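Local coordinates for protein botulinum neurotoxin type C1 (Clostridium botulinum, PDB 3R4S) that binds gangliosides through its receptor-binding region so that the neurotoxin can enter cells, where the complete toxin acts as a metalloprotease, at residues A266-I271 with A340-E345; V255-Y259 with S419-H423; Y29-V33 with I62-N66. All blocks are in the same frame, centred on the assembly; numbering follows the deposited sequence.

Contact 1. Residues A266-I271 with A340-E345. With SLB (N-acetyl-beta-neuraminic acid), chain C.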
ATOM      1  N   ALA A 266       2.938 -25.965  -7.408  1.00 29.66           N
ATOM      2  CA  ALA A 266       4.081 -26.854  -7.224  1.00 29.23           C
ATOM      3  C   ALA A 266       3.932 -28.169  -7.972  1.00 35.46           C
ATOM      4  O   ALA A 266       2.828 -28.669  -8.189  1.00 32.33           O
ATOM      5  CB  ALA A 266       4.363 -27.100  -5.742  1.00 29.82           C
ATOM      6  N   ASN A 267       5.074 -28.724  -8.344  1.00 32.70           N
ATOM      7  CA  ASN A 267       5.122 -29.878  -9.205  1.00 32.11           C
ATOM      8  C   ASN A 267       6.415 -30.642  -8.970  1.00 33.62           C
ATOM      9  O   ASN A 267       7.492 -30.176  -9.332  1.00 32.47           O
ATOM     10  CB  ASN A 267       5.052 -29.407 -10.645  1.00 35.66           C
ATOM     11  CG  ASN A 267       4.373 -30.391 -11.531  1.00 43.18           C
ATOM     12  OD1 ASN A 267       4.855 -31.513 -11.717  1.00 46.29           O
ATOM     13  ND2 ASN A 267       3.232 -29.990 -12.088  1.00 44.63           N
ATOM     14  N   SER A 268       6.300 -31.811  -8.352  1.00 31.55           N
ATOM     15  CA  SER A 268       7.460 -32.614  -8.014  1.00 33.07           C
ATOM     16  C   SER A 268       8.380 -31.813  -7.134  1.00 30.15           C
ATOM     17  O   SER A 268       9.590 -31.867  -7.294  1.00 32.53           O
ATOM     18  CB  SER A 268       8.215 -33.071  -9.264  1.00 32.84           C
ATOM     19  OG  SER A 268       7.407 -33.906 -10.070  1.00 36.55           O
ATOM     20  N   ARG A 269       7.790 -31.065  -6.206  1.00 30.03           N
ATOM     21  CA  ARG A 269       8.542 -30.290  -5.230  1.00 28.40           C
ATOM     22  C   ARG A 269       9.299 -29.107  -5.831  1.00 28.40           C
ATOM     23  O   ARG A 269      10.100 -28.462  -5.144  1.00 27.77           O
ATOM     24  CB  ARG A 269       9.493 -31.181  -4.442  1.00 32.39           C
ATOM     25  CG  ARG A 269       8.781 -32.123  -3.493  1.00 36.82           C
ATOM     26  CD  ARG A 269       9.790 -32.979  -2.762  1.00 42.29           C
ATOM     27  NE  ARG A 269       9.142 -33.853  -1.794  1.00 46.72           N
ATOM     28  CZ  ARG A 269       9.789 -34.468  -0.812  1.00 51.66           C
ATOM     29  NH1 ARG A 269      11.100 -34.293  -0.671  1.00 49.63           N
ATOM     30  NH2 ARG A 269       9.126 -35.248   0.033  1.00 49.30           N
ATOM     31  N   GLN A 270       9.049 -28.833  -7.107  1.00 24.69           N
ATOM     32  CA  GLN A 270       9.534 -27.611  -7.728  1.00 26.01           C
ATOM     33  C   GLN A 270       8.387 -26.605  -7.770  1.00 28.88           C
ATOM     34  O   GLN A 270       7.329 -26.885  -8.335  1.00 28.63           O
ATOM     35  CB  GLN A 270      10.039 -27.868  -9.143  1.00 23.43           C
ATOM     36  CG  GLN A 270      10.477 -26.594  -9.876  1.00 26.44           C
ATOM     37  CD  GLN A 270      11.438 -25.754  -9.039  1.00 25.54           C
ATOM     38  OE1 GLN A 270      11.188 -24.573  -8.767  1.00 28.01           O
ATOM     39  NE2 GLN A 270      12.527 -26.368  -8.605  1.00 21.86           N
ATOM     40  N   ILE A 271       8.587 -25.438  -7.162  1.00 27.63           N
ATOM     41  CA  ILE A 271       7.587 -24.373  -7.263  1.00 24.54           C
ATOM     42  C   ILE A 271       7.539 -23.852  -8.684  1.00 23.81           C
ATOM     43  O   ILE A 271       8.579 -23.672  -9.327  1.00 20.85           O
ATOM     44  CB  ILE A 271       7.884 -23.213  -6.311  1.00 24.09           C
ATOM     45  CG1 ILE A 271       7.834 -23.710  -4.868  1.00 23.64           C
ATOM     46  CG2 ILE A 271       6.881 -22.083  -6.531  1.00 22.47           C
ATOM     47  CD1 ILE A 271       8.255 -22.672  -3.853  1.00 27.80           C
ATOM     48  N   ALA A 340      17.314 -23.074  -8.613  1.00 24.46           N
ATOM     49  CA  ALA A 340      15.880 -23.102  -8.403  1.00 23.58           C
ATOM     50  C   ALA A 340      15.563 -23.050  -6.913  1.00 22.88           C
ATOM     51  O   ALA A 340      16.313 -23.585  -6.096  1.00 21.48           O
ATOM     52  CB  ALA A 340      15.267 -24.366  -9.047  1.00 25.12           C
ATOM     53  N   ILE A 341      14.456 -22.395  -6.567  1.00 20.70           N
ATOM     54  CA  ILE A 341      13.878 -22.535  -5.237  1.00 21.70           C
ATOM     55  C   ILE A 341      12.787 -23.594  -5.308  1.00 22.40           C
ATOM     56  O   ILE A 341      11.881 -23.518  -6.136  1.00 20.12           O
ATOM     57  CB  ILE A 341      13.293 -21.207  -4.710  1.00 20.43           C
ATOM     58  CG1 ILE A 341      14.414 -20.170  -4.528  1.00 18.72           C
ATOM     59  CG2 ILE A 341      12.546 -21.450  -3.403  1.00 18.10           C
ATOM     60  CD1 ILE A 341      13.934 -18.757  -4.181  1.00 22.05           C
ATOM     61  N   GLY A 342      12.895 -24.608  -4.465  1.00 23.98           N
ATOM     62  CA  GLY A 342      11.909 -25.667  -4.466  1.00 21.88           C
ATOM     63  C   GLY A 342      11.428 -25.936  -3.064  1.00 27.77           C
ATOM     64  O   GLY A 342      11.564 -25.079  -2.178  1.00 25.20           O
ATOM     65  N   LEU A 343      10.845 -27.111  -2.854  1.00 26.76           N
ATOM     66  CA  LEU A 343      10.279 -27.458  -1.556  1.00 28.44           C
ATOM     67  C   LEU A 343      10.880 -28.741  -0.994  1.00 31.40           C
ATOM     68  O   LEU A 343      11.027 -29.736  -1.702  1.00 29.85           O
ATOM     69  CB  LEU A 343       8.758 -27.593  -1.656  1.00 27.21           C
ATOM     70  CG  LEU A 343       8.005 -26.384  -2.214  1.00 30.17           C
ATOM     71  CD1 LEU A 343       6.655 -26.804  -2.777  1.00 21.61           C
ATOM     72  CD2 LEU A 343       7.834 -25.316  -1.143  1.00 24.09           C
ATOM     73  N   ARG A 344      11.221 -28.704   0.289  1.00 27.94           N
ATOM     74  CA  ARG A 344      11.768 -29.866   0.977  1.00 29.93           C
ATOM     75  C   ARG A 344      11.052 -30.081   2.302  1.00 32.81           C
ATOM     76  O   ARG A 344      10.573 -29.136   2.935  1.00 28.31           O
ATOM     77  CB  ARG A 344      13.260 -29.693   1.231  1.00 31.30           C
ATOM     78  CG  ARG A 344      13.574 -28.527   2.153  1.00 30.95           C
ATOM     79  CD  ARG A 344      15.034 -28.513   2.564  1.00 36.64           C
ATOM     80  NE  ARG A 344      15.378 -29.678   3.375  1.00 40.85           N
ATOM     81  CZ  ARG A 344      16.578 -29.886   3.906  1.00 43.13           C
ATOM     82  NH1 ARG A 344      17.555 -29.004   3.714  1.00 41.38           N
ATOM     83  NH2 ARG A 344      16.805 -30.971   4.634  1.00 39.76           N
ATOM     84  N   GLU A 345      10.991 -31.337   2.723  1.00 34.92           N
ATOM     85  CA  GLU A 345      10.360 -31.688   3.981  1.00 34.83           C
ATOM     86  C   GLU A 345      11.049 -30.994   5.132  1.00 31.09           C
ATOM     87  O   GLU A 345      12.274 -30.896   5.165  1.00 33.55           O
ATOM     88  CB  GLU A 345      10.407 -33.204   4.196  1.00 38.82           C
ATOM     89  CG  GLU A 345       9.486 -33.983   3.282  1.00 41.57           C
ATOM     90  CD  GLU A 345       9.547 -35.471   3.554  1.00 50.86           C
ATOM     91  OE1 GLU A 345       9.696 -35.855   4.735  1.00 51.13           O
ATOM     92  OE2 GLU A 345       9.453 -36.253   2.586  1.00 47.75           O
TER
HETATM   93  C1  SLB C6875      -0.875 -32.662  -8.873  1.00 46.66           C
HETATM   94  C2  SLB C6875      -0.128 -32.518  -7.574  1.00 45.06           C
HETATM   95  C3  SLB C6875       0.166 -31.033  -7.329  1.00 37.89           C
HETATM   96  C4  SLB C6875       1.036 -30.844  -6.091  1.00 36.26           C
HETATM   97  C5  SLB C6875       2.320 -31.622  -6.271  1.00 34.21           C
HETATM   98  C6  SLB C6875       1.997 -33.098  -6.521  1.00 42.79           C
HETATM   99  C7  SLB C6875       3.295 -33.824  -6.844  1.00 41.90           C
HETATM  100  C8  SLB C6875       3.088 -35.347  -6.851  1.00 51.88           C
HETATM  101  C9  SLB C6875       4.392 -36.091  -7.120  1.00 48.90           C
HETATM  102  C10 SLB C6875       4.251 -31.239  -4.804  1.00 32.49           C
HETATM  103  C11 SLB C6875       4.729 -31.287  -3.386  1.00 30.37           C
HETATM  104  N5  SLB C6875       2.976 -31.595  -4.971  1.00 36.16           N
HETATM  105  O1A SLB C6875      -0.261 -32.561  -9.961  1.00 47.92           O
HETATM  106  O1B SLB C6875      -2.109 -32.860  -8.807  1.00 54.15           O
HETATM  107  O2  SLB C6875      -0.982 -33.010  -6.537  1.00 45.01           O
HETATM  108  O4  SLB C6875       1.357 -29.461  -5.907  1.00 40.58           O
HETATM  109  O6  SLB C6875       1.074 -33.304  -7.609  1.00 38.98           O
HETATM  110  O7  SLB C6875       3.717 -33.350  -8.137  1.00 37.53           O
HETATM  111  O8  SLB C6875       2.541 -35.784  -5.597  1.00 53.06           O
HETATM  112  O9  SLB C6875       4.601 -36.131  -8.536  1.00 52.29           O
HETATM  113  O10 SLB C6875       4.979 -30.896  -5.731  1.00 31.71           O
HETATM  114  O   HOH W   1      12.953 -31.927  -2.317  1.00 42.00           O
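Arg269 meets segment 340-345, the end of strand 338-345, twice, once by its backbone and once by its side chain. It sits in the type I' turn Asn267 to Gln270, the tip of a beta hairpin in the C-terminal, trefoil-like part of the receptor-binding region. Leu343 N gives a hydrogen bond to Arg269 O, 2.8 Å long. The guanidinium makes the second link. Arg269 NH2 forms a salt bridge with Glu345 OE2 at 2.8 Å. The oxygen comes in at the edge of the guanidinium and uses its anti lone pair. The two planes are 77° apart, and the pairing is one nitrogen to one oxygen. The Arg269 chain reaches this far because it is extended from CG to NE. On the way CB, CG and CD run past Leu343 O. A water donates to Leu343 O and makes a weak bond to Arg269 NH1.

Below the turn the contact is apolar. Leu343 CG lies 3.8 Å from Ile271 CG1, and the two side chains cross at about a right angle. Leu343 CD1 meets Ala266 CB. Met312, Ile314 and Leu321 continue this buried cluster.

The hairpin end also holds N-acetyl-beta-neuraminic acid, largely by backbone atoms. The sugar O4 donates to Ala266 O, just before the turn, and Ser268 N within it donates to the sugar O7. Tyr286 OH adds a bond from elsewhere in the chain. Within the turn, Asn267 N donates to Gln270 O and Gln270 N to Asn267 O. These bonds fix the loop that presents Arg269 N, which donates to the sugar O10 at 2.9 Å with an angle of 167° at the hydrogen.

Contact 2. Residues V255-Y259 with S419-H423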
ATOM      1  N   VAL A 255       3.775 -13.118  -4.406  1.00 20.02           N
ATOM      2  CA  VAL A 255       3.741 -12.777  -5.824  1.00 19.40           C
ATOM      3  C   VAL A 255       5.007 -12.054  -6.255  1.00 24.26           C
ATOM      4  O   VAL A 255       5.660 -11.361  -5.466  1.00 22.67           O
ATOM      5  CB  VAL A 255       2.534 -11.886  -6.170  1.00 21.45           C
ATOM      6  CG1 VAL A 255       1.231 -12.648  -5.969  1.00 24.65           C
ATOM      7  CG2 VAL A 255       2.547 -10.616  -5.321  1.00 19.35           C
ATOM      8  N   ASN A 256       5.363 -12.231  -7.517  1.00 21.22           N
ATOM      9  CA  ASN A 256       6.457 -11.481  -8.091  1.00 22.17           C
ATOM     10  C   ASN A 256       5.866 -10.281  -8.800  1.00 23.71           C
ATOM     11  O   ASN A 256       4.916 -10.426  -9.573  1.00 21.83           O
ATOM     12  CB  ASN A 256       7.238 -12.344  -9.075  1.00 22.44           C
ATOM     13  CG  ASN A 256       8.521 -11.696  -9.507  1.00 19.65           C
ATOM     14  OD1 ASN A 256       8.542 -10.906 -10.445  1.00 22.34           O
ATOM     15  ND2 ASN A 256       9.606 -12.011  -8.812  1.00 20.35           N
ATOM     16  N   ILE A 257       6.412  -9.098  -8.524  1.00 22.61           N
ATOM     17  CA  ILE A 257       5.887  -7.853  -9.085  1.00 20.75           C
ATOM     18  C   ILE A 257       5.853  -7.875 -10.624  1.00 20.37           C
ATOM     19  O   ILE A 257       4.964  -7.287 -11.245  1.00 22.59           O
ATOM     20  CB  ILE A 257       6.666  -6.618  -8.563  1.00 22.35           C
ATOM     21  CG1 ILE A 257       6.511  -6.497  -7.043  1.00 21.60           C
ATOM     22  CG2 ILE A 257       6.188  -5.329  -9.252  1.00 25.94           C
ATOM     23  CD1 ILE A 257       5.070  -6.594  -6.553  1.00 19.84           C
ATOM     24  N   ASP A 258       6.810  -8.562 -11.233  1.00 21.99           N
ATOM     25  CA  ASP A 258       6.829  -8.716 -12.692  1.00 24.24           C
ATOM     26  C   ASP A 258       5.783  -9.703 -13.215  1.00 27.68           C
ATOM     27  O   ASP A 258       5.567  -9.788 -14.419  1.00 26.94           O
ATOM     28  CB  ASP A 258       8.216  -9.160 -13.167  1.00 26.56           C
ATOM     29  CG  ASP A 258       9.155  -7.993 -13.405  1.00 27.87           C
ATOM     30  OD1 ASP A 258       8.693  -6.839 -13.294  1.00 33.15           O
ATOM     31  OD2 ASP A 258      10.345  -8.226 -13.708  1.00 28.94           O
ATOM     32  N   TYR A 259       5.138 -10.441 -12.315  1.00 23.95           N
ATOM     33  CA  TYR A 259       4.205 -11.487 -12.724  1.00 25.45           C
ATOM     34  C   TYR A 259       2.987 -11.566 -11.816  1.00 26.62           C
ATOM     35  O   TYR A 259       2.700 -12.622 -11.245  1.00 24.13           O
ATOM     36  CB  TYR A 259       4.912 -12.845 -12.737  1.00 23.65           C
ATOM     37  CG  TYR A 259       5.912 -12.974 -13.863  1.00 25.36           C
ATOM     38  CD1 TYR A 259       5.509 -13.393 -15.128  1.00 28.16           C
ATOM     39  CD2 TYR A 259       7.251 -12.672 -13.667  1.00 25.22           C
ATOM     40  CE1 TYR A 259       6.419 -13.516 -16.174  1.00 28.63           C
ATOM     41  CE2 TYR A 259       8.174 -12.791 -14.706  1.00 27.13           C
ATOM     42  CZ  TYR A 259       7.749 -13.218 -15.955  1.00 33.02           C
ATOM     43  OH  TYR A 259       8.649 -13.335 -16.998  1.00 37.75           O
ATOM     44  N   SER A 419      16.605  -4.783 -10.588  1.00 24.70           N
ATOM     45  CA  SER A 419      15.587  -5.475 -11.388  1.00 21.48           C
ATOM     46  C   SER A 419      14.273  -5.635 -10.632  1.00 21.46           C
ATOM     47  O   SER A 419      14.258  -6.111  -9.499  1.00 23.71           O
ATOM     48  CB  SER A 419      16.076  -6.848 -11.830  1.00 25.41           C
ATOM     49  OG  SER A 419      15.014  -7.586 -12.430  1.00 28.77           O
ATOM     50  N   THR A 420      13.173  -5.256 -11.269  1.00 22.40           N
ATOM     51  CA  THR A 420      11.843  -5.488 -10.718  1.00 22.65           C
ATOM     52  C   THR A 420      11.553  -6.991 -10.556  1.00 24.13           C
ATOM     53  O   THR A 420      10.701  -7.400  -9.764  1.00 21.06           O
ATOM     54  CB  THR A 420      10.756  -4.821 -11.597  1.00 27.65           C
ATOM     55  OG1 THR A 420      10.880  -3.396 -11.505  1.00 36.45           O
ATOM     56  CG2 THR A 420       9.370  -5.203 -11.096  1.00 34.61           C
ATOM     57  N   SER A 421      12.283  -7.817 -11.298  1.00 20.87           N
ATOM     58  CA  SER A 421      12.113  -9.268 -11.194  1.00 25.46           C
ATOM     59  C   SER A 421      12.471  -9.782  -9.793  1.00 23.38           C
ATOM     60  O   SER A 421      12.167 -10.930  -9.458  1.00 23.34           O
ATOM     61  CB  SER A 421      12.961  -9.987 -12.251  1.00 22.13           C
ATOM     62  OG  SER A 421      14.310 -10.102 -11.808  1.00 27.40           O
ATOM     63  N   THR A 422      13.103  -8.934  -8.973  1.00 20.89           N
ATOM     64  CA  THR A 422      13.534  -9.343  -7.637  1.00 18.40           C
ATOM     65  C   THR A 422      12.604  -8.798  -6.562  1.00 20.04           C
ATOM     66  O   THR A 422      12.895  -8.900  -5.363  1.00 16.95           O
ATOM     67  CB  THR A 422      14.969  -8.875  -7.301  1.00 19.64           C
ATOM     68  OG1 THR A 422      15.019  -7.438  -7.225  1.00 19.54           O
ATOM     69  CG2 THR A 422      15.961  -9.369  -8.344  1.00 19.54           C
ATOM     70  N   HIS A 423      11.499  -8.202  -6.999  1.00 21.25           N
ATOM     71  CA  HIS A 423      10.543  -7.598  -6.082  1.00 20.66           C
ATOM     72  C   HIS A 423       9.405  -8.562  -5.791  1.00 21.90           C
ATOM     73  O   HIS A 423       8.716  -9.018  -6.707  1.00 21.18           O
ATOM     74  CB  HIS A 423       9.986  -6.280  -6.648  1.00 20.03           C
ATOM     75  CG  HIS A 423      11.018  -5.214  -6.829  1.00 22.90           C
ATOM     76  ND1 HIS A 423      10.693  -3.892  -7.116  1.00 24.32           N
ATOM     77  CD2 HIS A 423      12.370  -5.242  -6.761  1.00 21.24           C
ATOM     78  CE1 HIS A 423      11.787  -3.179  -7.218  1.00 21.51           C
ATOM     79  NE2 HIS A 423      12.833  -3.976  -7.006  1.00 25.32           N
TER
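The amide of Asn256 reaches across to Ser421 with its ND2 edge. ND2 donates to Ser421 O at 2.9 Å, and the bond is almost straight, 177° at the hydrogen. The acceptor lies in the amide plane, only 1° out of it. Seen from Ser421 the fit is different, since the donor stands above the carbonyl plane and not on a lone pair. With CG anti to the backbone N (chi1 -170°), the amide is carried toward the 3-10 turn. The other end of this amide bonds within its own segment. OD1 accepts from Asp258 N at 3.0 Å, which makes an Asx turn, and it also lies at the edge of the Tyr259 ring. The His423 ring has one face over its own segment: Thr420 CA sits 3.9 Å above the plane, over the ring centre.

The contact joins the end of strand 251-256 to the loop before strand 424-428. Those two strands pair antiparallel in the sheet of the C-terminal, trefoil-like part, and Val255 bonds to Gly425 by its backbone. The link continues past the strand end. Ile257 N donates to His423 O at 2.9 Å, again nearly straight.

Ile257 packs in two directions. CG1 lies 3.5 Å from His423 CB, and CG2 touches Thr420 CG2. Tyr366 and Ala368 also touch this side chain. The Asp258 carboxylate lies near Thr420 and Ser421, but its exact placement is doubtful. The 3-10 turn is tied internally at Ser419 O, which accepts from both Thr422 N and Thr422 OG1. Ser419 OG and Ser421 OG are hydrogen-bonded at 2.7 Å, and Ser421 OG has a further partner in Ser386 OG.

Contact 3. Residues Y29-V33 with I62-N66; sequences YNAEV and IVTQN
Val63 faces Ala31 and Val33 on one side of a short antiparallel ladder. Its CB carries two methyls that go different ways. CG1, anti to the backbone N (chi1 180°), reaches Ala31 CB at 3.8 Å and also comes near Glu32 O. CG2 meets Val33 CG2 more loosely, at 4.5 Å. Leu14 and Leu16 of strand 12-18 and Phe188 of strand 185-192 also touch Val63. The valine is buried.

The ladder pairs the start of strand 32-36 with the end of strand 60-64, in a sheet of the N-terminal, concanavalin-like beta sandwich. Glu32 and Thr64 form a hydrogen-bonded pair. Thr64 N donates to Glu32 O at 2.7 Å. Glu32 N returns a bond to Thr64 O at 2.9 Å. Val33 and Val63 form the next, non-hydrogen-bonded pair. There Val33 CA lies 3.4 Å from Ile62 O in a CA-H...O contact. The side chains of Glu32 and Thr64 are on the other face from the valines.

Beyond the ladder the segments part, and a water spans them. It donates to Tyr29 O and accepts from Asn66 N at 2.7 Å. Asn66 is the N-cap of helix 67-73, and its OD1 accepts from Ile69 N.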
ATOM      1  N   TYR A  29      -5.315  24.092  17.986  1.00 21.97           N
ATOM      2  CA  TYR A  29      -6.420  24.991  17.656  1.00 26.23           C
ATOM      3  C   TYR A  29      -7.759  24.429  18.115  1.00 25.52           C
ATOM      4  O   TYR A  29      -8.802  25.080  18.000  1.00 26.18           O
ATOM      5  CB  TYR A  29      -6.414  25.351  16.160  1.00 22.06           C
ATOM      6  CG  TYR A  29      -5.174  26.123  15.812  1.00 22.59           C
ATOM      7  CD1 TYR A  29      -5.115  27.502  15.994  1.00 23.16           C
ATOM      8  CD2 TYR A  29      -4.038  25.472  15.372  1.00 23.34           C
ATOM      9  CE1 TYR A  29      -3.960  28.212  15.697  1.00 23.42           C
ATOM     10  CE2 TYR A  29      -2.886  26.165  15.090  1.00 24.42           C
ATOM     11  CZ  TYR A  29      -2.853  27.535  15.250  1.00 24.67           C
ATOM     12  OH  TYR A  29      -1.691  28.216  14.963  1.00 33.04           O
ATOM     13  N   ASN A  30      -7.715  23.220  18.658  1.00 23.05           N
ATOM     14  CA  ASN A  30      -8.870  22.654  19.349  1.00 27.87           C
ATOM     15  C   ASN A  30     -10.137  22.540  18.506  1.00 30.75           C
ATOM     16  O   ASN A  30     -11.213  22.934  18.951  1.00 25.24           O
ATOM     17  CB  ASN A  30      -9.164  23.465  20.620  1.00 29.78           C
ATOM     18  CG  ASN A  30      -8.064  23.324  21.658  1.00 38.67           C
ATOM     19  OD1 ASN A  30      -7.576  22.218  21.911  1.00 43.76           O
ATOM     20  ND2 ASN A  30      -7.661  24.444  22.260  1.00 46.83           N
ATOM     21  N   ALA A  31     -10.023  22.012  17.289  1.00 24.43           N
ATOM     22  CA  ALA A  31     -11.228  21.733  16.519  1.00 25.67           C
ATOM     23  C   ALA A  31     -12.073  20.747  17.306  1.00 25.18           C
ATOM     24  O   ALA A  31     -11.545  19.912  18.030  1.00 27.53           O
ATOM     25  CB  ALA A  31     -10.889  21.165  15.139  1.00 22.89           C
ATOM     26  N   GLU A  32     -13.386  20.854  17.171  1.00 25.22           N
ATOM     27  CA  GLU A  32     -14.296  19.899  17.779  1.00 26.95           C
ATOM     28  C   GLU A  32     -14.474  18.713  16.839  1.00 28.24           C
ATOM     29  O   GLU A  32     -14.626  18.882  15.629  1.00 28.22           O
ATOM     30  CB  GLU A  32     -15.650  20.566  18.045  1.00 30.29           C
ATOM     31  CG  GLU A  32     -16.781  19.585  18.332  1.00 42.76           C
ATOM     32  CD  GLU A  32     -18.168  20.225  18.243  1.00 52.93           C
ATOM     33  OE1 GLU A  32     -18.261  21.478  18.198  1.00 52.75           O
ATOM     34  OE2 GLU A  32     -19.167  19.465  18.219  1.00 53.43           O
ATOM     35  N   VAL A  33     -14.446  17.511  17.394  1.00 26.03           N
ATOM     36  CA  VAL A  33     -14.570  16.303  16.601  1.00 26.62           C
ATOM     37  C   VAL A  33     -15.647  15.417  17.185  1.00 31.04           C
ATOM     38  O   VAL A  33     -15.603  15.085  18.366  1.00 32.93           O
ATOM     39  CB  VAL A  33     -13.258  15.491  16.595  1.00 27.31           C
ATOM     40  CG1 VAL A  33     -13.399  14.264  15.681  1.00 19.77           C
ATOM     41  CG2 VAL A  33     -12.082  16.358  16.181  1.00 22.21           C
ATOM     42  N   ILE A  62     -17.206  14.124  12.011  1.00 23.09           N
ATOM     43  CA  ILE A  62     -17.379  15.535  11.716  1.00 25.41           C
ATOM     44  C   ILE A  62     -16.361  16.384  12.471  1.00 26.62           C
ATOM     45  O   ILE A  62     -16.315  16.352  13.700  1.00 24.77           O
ATOM     46  CB  ILE A  62     -18.782  16.003  12.106  1.00 26.34           C
ATOM     47  CG1 ILE A  62     -19.842  15.096  11.482  1.00 29.65           C
ATOM     48  CG2 ILE A  62     -18.991  17.445  11.703  1.00 23.82           C
ATOM     49  CD1 ILE A  62     -21.240  15.424  11.930  1.00 38.17           C
ATOM     50  N   VAL A  63     -15.541  17.133  11.732  1.00 21.76           N
ATOM     51  CA  VAL A  63     -14.573  18.044  12.343  1.00 20.69           C
ATOM     52  C   VAL A  63     -15.086  19.469  12.188  1.00 25.02           C
ATOM     53  O   VAL A  63     -15.384  19.911  11.070  1.00 25.21           O
ATOM     54  CB  VAL A  63     -13.191  17.949  11.675  1.00 20.73           C
ATOM     55  CG1 VAL A  63     -12.214  18.918  12.328  1.00 23.08           C
ATOM     56  CG2 VAL A  63     -12.653  16.519  11.735  1.00 19.43           C
ATOM     57  N   THR A  64     -15.208  20.181  13.305  1.00 22.32           N
ATOM     58  CA  THR A  64     -15.638  21.577  13.276  1.00 23.28           C
ATOM     59  C   THR A  64     -14.505  22.463  13.756  1.00 22.98           C
ATOM     60  O   THR A  64     -14.176  22.495  14.944  1.00 24.53           O
ATOM     61  CB  THR A  64     -16.894  21.811  14.122  1.00 27.68           C
ATOM     62  OG1 THR A  64     -17.930  20.935  13.668  1.00 25.79           O
ATOM     63  CG2 THR A  64     -17.368  23.265  14.003  1.00 25.65           C
ATOM     64  N   GLN A  65     -13.898  23.172  12.817  1.00 21.22           N
ATOM     65  CA  GLN A  65     -12.739  23.997  13.117  1.00 23.36           C
ATOM     66  C   GLN A  65     -13.153  25.343  13.675  1.00 26.42           C
ATOM     67  O   GLN A  65     -14.275  25.810  13.458  1.00 23.15           O
ATOM     68  CB  GLN A  65     -11.914  24.235  11.855  1.00 20.33           C
ATOM     69  CG  GLN A  65     -11.298  22.970  11.278  1.00 23.47           C
ATOM     70  CD  GLN A  65     -10.670  23.223   9.928  1.00 26.98           C
ATOM     71  OE1 GLN A  65      -9.478  23.509   9.841  1.00 31.26           O
ATOM     72  NE2 GLN A  65     -11.481  23.153   8.864  1.00 28.63           N
ATOM     73  N   ASN A  66     -12.224  25.962  14.391  1.00 24.08           N
ATOM     74  CA  ASN A  66     -12.331  27.363  14.746  1.00 26.73           C
ATOM     75  C   ASN A  66     -12.470  28.202  13.471  1.00 24.94           C
ATOM     76  O   ASN A  66     -11.632  28.121  12.578  1.00 23.31           O
ATOM     77  CB  ASN A  66     -11.075  27.754  15.533  1.00 24.68           C
ATOM     78  CG  ASN A  66     -11.068  29.197  15.930  1.00 30.75           C
ATOM     79  OD1 ASN A  66     -10.982  30.085  15.080  1.00 28.23           O
ATOM     80  ND2 ASN A  66     -11.160  29.450  17.234  1.00 39.64           N
TER
HETATM   81  O   HOH W   2      -9.953  24.646  15.008  1.00 26.98           O

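Contact 3 comes first along the chain and closes before the other two begin. It belongs to the concanavalin-like N-terminal part. Contacts 1 and 2 lie in the trefoil-like C-terminal part, on the opposite side of the chain's centre. The centres of contacts 1 and 3 are about 57 Å apart, and those of contacts 2 and 3 about 45 Å. Contacts 1 and 2 are closer, about 19 Å between centres, but do not touch. Strand 251-256 of contact 2 is followed by strand 262-267 of contact 1. Contact 1 is nested within the chain loop that contact 2 closes, and both reach the same antiparallel sheet. The two sialic acid sites occupied in this structure thus lie in the C-terminal part, far from contact 3.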